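PDB 2GNP: transcriptional regulator from Streptococcus pneumoniae, which has no established function but probably regulates transcription in response to a sugar-like ligand bound by a domain of Rossmann-like fold. Local coordinates for residues S24-P29 with S44-G49; G134-R139 with R209-S214; R193-K198 with A243-H248. One frame throughout, in Å; residues are numbered along the deposited sequence.

Interaction 1: residues S24-P29 with S44-G49; sequences SLEIIP and SQVAAG
Val46 projects from helix 36-54 onto strand 24-28 and fills the gap between Glu26 and Ile28, whose side chains leave the strand on the same face. The snugger half lies against Ile28. There the two branched chains meet tip to tip, Ile28 CG1 standing 4.1 Å from Val46 CG2, while Ile28 CD1 lies across the valine fork near both CG1 and CB. With CG1 of Val46 anti to the backbone N (chi1 166°), CG1 is shared between Glu26 and the end of Ile28, while CG2 meets Ile28 CG1. A short, beta-branched residue suits this site because it offers two methyls without a flexible chain.

The Glu26 half is looser and partly open to solvent, as is Val46 itself. Glu26 and Val46 cross obliquely, and only the methylene part of the glutamate joins in, with Glu26 CB 4.1 Å from Val46 CG1. A bend at chi2 (78°) turns the carboxylate away from the valine, and OE1 bonds to His248 NE2; glutamate suits the place because its methylenes pack while its polar end is satisfied by the histidine.

A helix packs here on a largely parallel sheet, consistent with the Rossmann-like family fold: strand 24-28 pairs in parallel with strand 248-252, whose Ile250 packs on Glu26, Ile28 and Ala47. Leu25 and Ile27 face helix 5-20 across the sheet, while Ser44 and Ala47 carry helix 36-54 against helix 67-75.

Interaction 2: residues G134-R139 with R209-S214; sequences GILQSR and RTIAIS
The peptide joining Thr210 to Ile211 is the flat group that Leu136 approaches: Leu136 CD1 lies beyond its oxygen end and well off the peptide plane, 4.4 Å from Thr210 O, a loose contact. The same oxygen receives a weak bond from Ala212 N, closing an inverse gamma turn around Ile211. The bend sets Ile211 beside helix 129-136.

The main contact is a single methyl set between two helix residues. Ile211 CD1 is 3.9 Å from Leu136 CG and almost as near to Leu136 CD2, while its approach to Ile135 CG2 is 4.0 Å. Leu136 and Ile211 run past each other in opposite directions, whereas Ile135 and Ile211 cross at about a right angle, so the methyl meets a different profile on either neighbour. Although the CB of Ile211 does not aim at the helix, chi2 of -57° folds CD1 round to reach it. Isoleucine suits the turn because its folded CG1-CD1 arm reaches the helix while CB stays branched, and the methyl rests against the CG-CD2 side of the leucine.

Polar bonds finish the helix behind these apolar chains. Ile135 O accepts from both Ser138 N and Ser138 OG, the hydroxyl at 2.8 Å and tilted 17° from the carbonyl plane. This double grip helps fix the turn that ends the helix, and Ser138 OG also bonds to Phe141 N just beyond.

The contact joins the end of helix 129-136 to the loop between helices 204-207 and 215-218. Ile211 pairs by backbone with Ile124, Thr210 OG1 bonds to Leu206 O in the preceding helix, and Ser214 N-caps helix 215-218.

Interaction 3: residues R193-K198 with A243-H248; sequences RFFDSK and ANLVNH
Phe195 and Leu245 lie alongside and run in opposite directions, each reaching back past the other. The leucine meets the ring obliquely, with Leu245 CD1 4.2 Å from Phe195 CD1. Phe195 holds CG between its backbone N and carbonyl carbon (chi1 50°), the crowded position, which carries the ring out toward the 243-248 loop. The large flat ring and the forked leucine suit this buried site, where both also touch Ile190 of the adjacent strand.

The second point of contact has a quite different character. Ala243 sets its methyl against a main-chain carbonyl, Ala243 CB lying 3.4 Å from Lys198 O. A short side chain is in keeping with so near an approach by the backbone. The lysine chain takes another course, its amino end leading away from the loop, as befits an exposed, charged residue.

Two turn motifs bring these groups together. Strand 193-195 is the outer arm of an antiparallel hairpin with strand 188-190, and Asp196 makes an Asx turn: Lys198 N donates to Asp196 OD1 over 2.9 Å with an N-H...acceptor angle of 150°. The donor stands above the carboxylate, 55° out of its plane, and Lys200 N gives the same oxygen another bond. On the facing side, helix 234-242 ends in a Schellman motif, with Asn244 adopting positive phi, a conformation asparagine tolerates better than most residues. This reversal sends the chain on toward strand 248-252 while Ala243 and Leu245 both direct their CB atoms at the 193-198 segment.

Helix 234-242 supplies further links to the 193-198 segment: Val240 packs on Phe195, Ser239 OG bonds to Asp196 O, and Arg242 NH1 bonds to Ser197 O.

Overall arrangement
From the N terminus, interaction 1 comes first and closes a short loop of 14 residues, tying strand 24-28 to helix 36-54 before the others open. Interaction 2 spans 69 residues, from the end of helix 129-136 to the loop 209-214. Interaction 3 opens inside that span, at 193-198, and closes beyond it at 243-248, so the two cross. Arg193 bridges them, with NE 2.7 Å from Ile213 O and NH2 bonded to Ala212 O. Interactions 1 and 3 meet where strand 24-28 joins the sheet beside His248. Interactions 1 and 2 lie on opposite sides of the chain's centre, their centres 33 Å apart.

Interaction 1: residues S24-P29 with S44-G49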
loop_
_atom_site.group_PDB
_atom_site.type_symbol
_atom_site.label_atom_id
_atom_site.label_comp_id
_atom_site.label_asym_id
_atom_site.label_seq_id
_atom_site.Cartn_x
_atom_site.Cartn_y
_atom_site.Cartn_z
ATOM N N SER A 24 -11.564 5.990 -7.565
ATOM C CA SER A 24 -12.168 6.396 -6.306
ATOM C C SER A 24 -11.189 7.159 -5.473
ATOM O O SER A 24 -9.999 6.895 -5.499
ATOM C CB SER A 24 -12.588 5.181 -5.475
ATOM O OG SER A 24 -13.505 4.387 -6.178
ATOM N N LEU A 25 -11.712 8.113 -4.717
ATOM C CA LEU A 25 -10.878 9.028 -3.910
ATOM C C LEU A 25 -11.645 9.683 -2.757
ATOM O O LEU A 25 -12.736 10.181 -2.994
ATOM C CB LEU A 25 -10.378 10.177 -4.787
ATOM C CG LEU A 25 -9.571 11.266 -4.127
ATOM C CD1 LEU A 25 -8.289 10.795 -3.480
ATOM C CD2 LEU A 25 -9.247 12.323 -5.179
ATOM N N GLU A 26 -11.098 9.587 -1.550
ATOM C CA GLU A 26 -11.605 10.368 -0.411
ATOM C C GLU A 26 -10.501 11.268 0.051
ATOM O O GLU A 26 -9.379 10.795 0.317
ATOM C CB GLU A 26 -12.100 9.498 0.762
ATOM C CG GLU A 26 -13.453 8.762 0.520
ATOM C CD GLU A 26 -13.327 7.509 -0.357
ATOM O OE1 GLU A 26 -12.255 6.869 -0.324
ATOM O OE2 GLU A 26 -14.329 7.147 -1.028
ATOM N N ILE A 27 -10.790 12.579 0.150
ATOM C CA ILE A 27 -9.822 13.554 0.661
ATOM C C ILE A 27 -10.353 14.011 2.030
ATOM O O ILE A 27 -11.416 14.650 2.104
ATOM C CB ILE A 27 -9.657 14.808 -0.293
ATOM C CG1 ILE A 27 -9.161 14.385 -1.695
ATOM C CG2 ILE A 27 -8.720 15.797 0.319
ATOM C CD1 ILE A 27 -9.339 15.488 -2.718
ATOM N N ILE A 28 -9.613 13.669 3.079
ATOM C CA ILE A 28 -9.914 14.151 4.441
ATOM C C ILE A 28 -9.430 15.580 4.640
ATOM O O ILE A 28 -8.258 15.872 4.427
ATOM C CB ILE A 28 -9.299 13.222 5.540
ATOM C CG1 ILE A 28 -10.023 11.874 5.589
ATOM C CG2 ILE A 28 -9.415 13.843 6.964
ATOM C CD1 ILE A 28 -9.778 11.041 4.500
ATOM N N PRO A 29 -10.320 16.476 5.132
ATOM C CA PRO A 29 -9.914 17.850 5.372
ATOM C C PRO A 29 -8.968 17.944 6.561
ATOM O O PRO A 29 -9.059 17.105 7.486
ATOM C CB PRO A 29 -11.236 18.547 5.699
ATOM C CG PRO A 29 -12.095 17.485 6.298
ATOM C CD PRO A 29 -11.736 16.236 5.474
ATOM N N SER A 44 -8.132 7.312 9.412
ATOM C CA SER A 44 -8.328 5.880 9.687
ATOM C C SER A 44 -9.780 5.479 9.741
ATOM O O SER A 44 -10.137 4.368 9.307
ATOM C CB SER A 44 -7.627 5.450 10.981
ATOM O OG SER A 44 -6.248 5.630 10.902
ATOM N N GLN A 45 -10.653 6.333 10.306
ATOM C CA GLN A 45 -12.075 5.981 10.392
ATOM C C GLN A 45 -12.735 5.966 9.015
ATOM O O GLN A 45 -13.572 5.130 8.713
ATOM C CB GLN A 45 -12.797 6.961 11.352
ATOM C CG GLN A 45 -14.211 6.587 11.601
ATOM C CD GLN A 45 -14.340 5.205 12.266
ATOM O OE1 GLN A 45 -14.960 4.308 11.704
ATOM N NE2 GLN A 45 -13.727 5.032 13.427
ATOM N N VAL A 46 -12.353 6.936 8.174
ATOM C CA VAL A 46 -12.910 7.021 6.836
ATOM C C VAL A 46 -12.490 5.744 6.112
ATOM O O VAL A 46 -13.339 5.028 5.544
ATOM C CB VAL A 46 -12.432 8.261 6.132
ATOM C CG1 VAL A 46 -12.725 8.172 4.601
ATOM C CG2 VAL A 46 -13.105 9.531 6.781
ATOM N N ALA A 47 -11.219 5.395 6.284
ATOM C CA ALA A 47 -10.609 4.250 5.550
ATOM C C ALA A 47 -11.271 2.963 6.003
ATOM O O ALA A 47 -11.596 2.106 5.189
ATOM C CB ALA A 47 -9.106 4.192 5.761
ATOM N N ALA A 48 -11.495 2.861 7.324
ATOM C CA ALA A 48 -12.144 1.684 7.881
ATOM C C ALA A 48 -13.545 1.506 7.329
ATOM O O ALA A 48 -13.908 0.405 6.900
ATOM C CB ALA A 48 -12.193 1.749 9.450
ATOM N N GLY A 49 -14.325 2.593 7.297
ATOM C CA GLY A 49 -15.656 2.528 6.735
ATOM C C GLY A 49 -15.660 2.116 5.266
ATOM O O GLY A 49 -16.445 1.250 4.837
#

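Interaction 2: residues G134-R139 with R209-S214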
loop_
_atom_site.group_PDB
_atom_site.type_symbol
_atom_site.label_atom_id
_atom_site.label_comp_id
_atom_site.label_asym_id
_atom_site.label_seq_id
_atom_site.Cartn_x
_atom_site.Cartn_y
_atom_site.Cartn_z
ATOM N N GLY A 134 13.619 -19.772 -6.738
ATOM C CA GLY A 134 13.421 -21.015 -6.004
ATOM C C GLY A 134 12.157 -20.957 -5.140
ATOM O O GLY A 134 11.410 -21.939 -5.088
ATOM N N ILE A 135 11.929 -19.800 -4.499
ATOM C CA ILE A 135 10.692 -19.589 -3.685
ATOM C C ILE A 135 9.503 -19.363 -4.627
ATOM O O ILE A 135 8.469 -20.047 -4.549
ATOM C CB ILE A 135 10.864 -18.419 -2.734
ATOM C CG1 ILE A 135 11.902 -18.715 -1.651
ATOM C CG2 ILE A 135 9.524 -17.978 -2.120
ATOM C CD1 ILE A 135 12.427 -17.474 -0.951
ATOM N N LEU A 136 9.629 -18.419 -5.555
ATOM C CA LEU A 136 8.464 -18.057 -6.354
ATOM C C LEU A 136 7.916 -19.188 -7.219
ATOM O O LEU A 136 6.701 -19.259 -7.453
ATOM C CB LEU A 136 8.761 -16.829 -7.214
ATOM C CG LEU A 136 9.055 -15.524 -6.440
ATOM C CD1 LEU A 136 9.556 -14.522 -7.517
ATOM C CD2 LEU A 136 7.834 -14.944 -5.751
ATOM N N GLN A 137 8.831 -20.036 -7.711
ATOM C CA GLN A 137 8.485 -21.104 -8.639
ATOM C C GLN A 137 8.243 -22.439 -7.917
ATOM O O GLN A 137 8.076 -23.477 -8.562
ATOM C CB GLN A 137 9.616 -21.251 -9.666
ATOM C CG GLN A 137 9.754 -20.032 -10.650
ATOM C CD GLN A 137 11.051 -20.087 -11.564
ATOM O OE1 GLN A 137 11.282 -19.185 -12.375
ATOM N NE2 GLN A 137 11.873 -21.146 -11.421
ATOM N N SER A 138 8.267 -22.419 -6.583
ATOM C CA SER A 138 8.178 -23.662 -5.805
ATOM C C SER A 138 6.776 -24.272 -5.821
ATOM O O SER A 138 5.816 -23.612 -6.100
ATOM C CB SER A 138 8.631 -23.431 -4.358
ATOM O OG SER A 138 7.648 -22.588 -3.737
ATOM N N ARG A 139 6.654 -25.572 -5.561
ATOM C CA ARG A 139 5.322 -26.150 -5.432
ATOM C C ARG A 139 4.584 -25.552 -4.245
ATOM O O ARG A 139 3.367 -25.379 -4.334
ATOM C CB ARG A 139 5.392 -27.668 -5.152
ATOM C CG ARG A 139 4.218 -28.424 -5.592
ATOM C CD ARG A 139 4.449 -29.923 -5.339
ATOM N NE ARG A 139 3.314 -30.676 -5.862
ATOM C CZ ARG A 139 2.278 -31.090 -5.146
ATOM N NH1 ARG A 139 2.206 -30.825 -3.823
ATOM N NH2 ARG A 139 1.287 -31.734 -5.776
ATOM N N ARG A 209 14.616 -10.009 -6.962
ATOM C CA ARG A 209 15.006 -10.644 -5.728
ATOM C C ARG A 209 13.871 -10.531 -4.677
ATOM O O ARG A 209 14.052 -10.993 -3.551
ATOM C CB ARG A 209 16.251 -9.979 -5.095
ATOM C CG ARG A 209 17.603 -10.363 -5.692
ATOM C CD ARG A 209 18.675 -9.274 -5.421
ATOM N NE ARG A 209 18.818 -8.823 -4.030
ATOM C CZ ARG A 209 19.254 -7.623 -3.694
ATOM N NH1 ARG A 209 19.528 -6.739 -4.643
ATOM N NH2 ARG A 209 19.374 -7.279 -2.419
ATOM N N THR A 210 12.773 -9.874 -5.076
ATOM C CA THR A 210 11.739 -9.466 -4.088
ATOM C C THR A 210 10.544 -10.455 -4.118
ATOM O O THR A 210 10.038 -10.824 -5.183
ATOM C CB THR A 210 11.303 -8.031 -4.370
ATOM O OG1 THR A 210 12.458 -7.186 -4.262
ATOM C CG2 THR A 210 10.210 -7.556 -3.363
ATOM N N ILE A 211 10.132 -10.859 -2.896
ATOM C CA ILE A 211 9.095 -11.844 -2.754
ATOM C C ILE A 211 7.799 -11.058 -2.487
ATOM O O ILE A 211 7.359 -10.899 -1.349
ATOM C CB ILE A 211 9.367 -12.873 -1.620
ATOM C CG1 ILE A 211 10.700 -13.600 -1.852
ATOM C CG2 ILE A 211 8.217 -13.911 -1.600
ATOM C CD1 ILE A 211 10.802 -14.304 -3.177
ATOM N N ALA A 212 7.234 -10.513 -3.547
ATOM C CA ALA A 212 6.007 -9.693 -3.426
ATOM C C ALA A 212 5.211 -9.768 -4.698
ATOM O O ALA A 212 5.727 -10.088 -5.772
ATOM C CB ALA A 212 6.403 -8.225 -3.199
ATOM N N ILE A 213 3.934 -9.422 -4.599
ATOM C CA ILE A 213 3.127 -9.232 -5.811
ATOM C C ILE A 213 3.819 -8.288 -6.782
ATOM O O ILE A 213 4.447 -7.350 -6.366
ATOM C CB ILE A 213 1.712 -8.740 -5.468
ATOM C CG1 ILE A 213 0.759 -8.819 -6.651
ATOM C CG2 ILE A 213 1.722 -7.331 -4.822
ATOM C CD1 ILE A 213 -0.720 -8.479 -6.212
ATOM N N SER A 214 3.732 -8.591 -8.071
ATOM C CA SER A 214 4.284 -7.628 -9.057
ATOM C C SER A 214 3.431 -6.371 -9.183
ATOM O O SER A 214 2.224 -6.393 -8.930
ATOM C CB SER A 214 4.400 -8.317 -10.409
ATOM O OG SER A 214 3.132 -8.569 -11.009
#

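Interaction 3: residues R193-K198 with A243-H248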
loop_
_atom_site.group_PDB
_atom_site.type_symbol
_atom_site.label_atom_id
_atom_site.label_comp_id
_atom_site.label_asym_id
_atom_site.label_seq_id
_atom_site.Cartn_x
_atom_site.Cartn_y
_atom_site.Cartn_z
ATOM N N ARG A 193 8.083 -2.704 -3.480
ATOM C CA ARG A 193 8.718 -2.434 -4.792
ATOM C C ARG A 193 8.955 -0.965 -4.932
ATOM O O ARG A 193 8.089 -0.156 -4.588
ATOM C CB ARG A 193 7.956 -3.031 -5.945
ATOM C CG ARG A 193 7.970 -4.584 -5.798
ATOM C CD ARG A 193 7.086 -5.164 -6.892
ATOM N NE ARG A 193 7.044 -6.631 -6.857
ATOM C CZ ARG A 193 8.056 -7.413 -7.214
ATOM N NH1 ARG A 193 9.214 -6.849 -7.643
ATOM N NH2 ARG A 193 7.954 -8.757 -7.136
ATOM N N PHE A 194 10.155 -0.644 -5.412
ATOM C CA PHE A 194 10.679 0.721 -5.409
ATOM C C PHE A 194 10.504 1.310 -6.772
ATOM O O PHE A 194 10.855 0.669 -7.767
ATOM C CB PHE A 194 12.158 0.697 -4.953
ATOM C CG PHE A 194 12.282 0.293 -3.489
ATOM C CD1 PHE A 194 12.198 1.269 -2.510
ATOM C CD2 PHE A 194 12.376 -1.050 -3.107
ATOM C CE1 PHE A 194 12.245 0.927 -1.177
ATOM C CE2 PHE A 194 12.391 -1.396 -1.724
ATOM C CZ PHE A 194 12.346 -0.397 -0.788
ATOM N N PHE A 195 10.012 2.540 -6.809
ATOM C CA PHE A 195 9.761 3.186 -8.114
ATOM C C PHE A 195 10.303 4.602 -8.179
ATOM O O PHE A 195 10.553 5.246 -7.147
ATOM C CB PHE A 195 8.273 3.179 -8.432
ATOM C CG PHE A 195 7.405 3.692 -7.298
ATOM C CD1 PHE A 195 6.645 2.803 -6.523
ATOM C CD2 PHE A 195 7.393 5.045 -6.975
ATOM C CE1 PHE A 195 5.809 3.290 -5.471
ATOM C CE2 PHE A 195 6.600 5.529 -5.937
ATOM C CZ PHE A 195 5.816 4.624 -5.167
ATOM N N ASP A 196 10.448 5.071 -9.423
ATOM C CA ASP A 196 10.853 6.433 -9.692
ATOM C C ASP A 196 9.693 7.427 -9.747
ATOM O O ASP A 196 8.551 7.122 -9.358
ATOM C CB ASP A 196 11.699 6.459 -10.973
ATOM C CG ASP A 196 10.862 6.272 -12.244
ATOM O OD1 ASP A 196 9.594 6.207 -12.188
ATOM O OD2 ASP A 196 11.468 6.260 -13.340
ATOM N N SER A 197 9.959 8.649 -10.202
ATOM C CA SER A 197 8.926 9.729 -10.149
ATOM C C SER A 197 7.712 9.522 -11.035
ATOM O O SER A 197 6.721 10.272 -10.904
ATOM C CB SER A 197 9.576 11.077 -10.526
ATOM O OG SER A 197 9.829 11.102 -11.907
ATOM N N LYS A 198 7.794 8.529 -11.941
ATOM C CA LYS A 198 6.721 8.189 -12.884
ATOM C C LYS A 198 6.061 6.855 -12.509
ATOM O O LYS A 198 5.205 6.338 -13.229
ATOM C CB LYS A 198 7.334 8.017 -14.266
ATOM C CG LYS A 198 7.742 9.368 -14.919
ATOM C CD LYS A 198 8.233 9.052 -16.368
ATOM C CE LYS A 198 8.149 10.261 -17.295
ATOM N NZ LYS A 198 8.711 11.487 -16.659
ATOM N N ALA A 243 1.311 6.277 -12.580
ATOM C CA ALA A 243 1.407 4.914 -13.125
ATOM C C ALA A 243 0.130 4.122 -12.877
ATOM O O ALA A 243 0.030 2.932 -13.234
ATOM C CB ALA A 243 2.617 4.225 -12.526
ATOM N N ASN A 244 -0.855 4.782 -12.257
ATOM C CA ASN A 244 -2.147 4.107 -11.948
ATOM C C ASN A 244 -1.925 2.789 -11.227
ATOM O O ASN A 244 -2.545 1.778 -11.564
ATOM C CB ASN A 244 -3.012 3.890 -13.197
ATOM C CG ASN A 244 -3.394 5.199 -13.850
ATOM O OD1 ASN A 244 -2.832 5.583 -14.869
ATOM N ND2 ASN A 244 -4.351 5.881 -13.269
ATOM N N LEU A 245 -0.992 2.795 -10.275
ATOM C CA LEU A 245 -0.665 1.561 -9.503
ATOM C C LEU A 245 -1.783 1.085 -8.592
ATOM O O LEU A 245 -1.884 -0.110 -8.360
ATOM C CB LEU A 245 0.631 1.634 -8.726
ATOM C CG LEU A 245 1.858 2.002 -9.589
ATOM C CD1 LEU A 245 3.162 2.086 -8.731
ATOM C CD2 LEU A 245 2.058 0.957 -10.742
ATOM N N VAL A 246 -2.586 2.010 -8.069
ATOM C CA VAL A 246 -3.824 1.659 -7.395
ATOM C C VAL A 246 -4.957 2.497 -7.984
ATOM O O VAL A 246 -4.743 3.464 -8.722
ATOM C CB VAL A 246 -3.736 1.948 -5.849
ATOM C CG1 VAL A 246 -2.527 1.182 -5.212
ATOM C CG2 VAL A 246 -3.583 3.426 -5.681
ATOM N N ASN A 247 -6.172 2.086 -7.700
ATOM C CA ASN A 247 -7.374 2.762 -8.246
ATOM C C ASN A 247 -8.241 3.430 -7.214
ATOM O O ASN A 247 -9.291 3.933 -7.567
ATOM C CB ASN A 247 -8.189 1.861 -9.194
ATOM C CG ASN A 247 -8.664 0.611 -8.548
ATOM O OD1 ASN A 247 -8.942 0.587 -7.347
ATOM N ND2 ASN A 247 -8.659 -0.500 -9.323
ATOM N N HIS A 248 -7.829 3.396 -5.942
ATOM C CA HIS A 248 -8.574 4.068 -4.867
ATOM C C HIS A 248 -7.612 4.607 -3.844
ATOM O O HIS A 248 -6.794 3.851 -3.277
ATOM C CB HIS A 248 -9.506 3.062 -4.216
ATOM C CG HIS A 248 -10.549 3.672 -3.298
ATOM N ND1 HIS A 248 -11.728 3.013 -2.999
ATOM C CD2 HIS A 248 -10.583 4.844 -2.615
ATOM C CE1 HIS A 248 -12.450 3.758 -2.171
ATOM N NE2 HIS A 248 -11.788 4.880 -1.929
#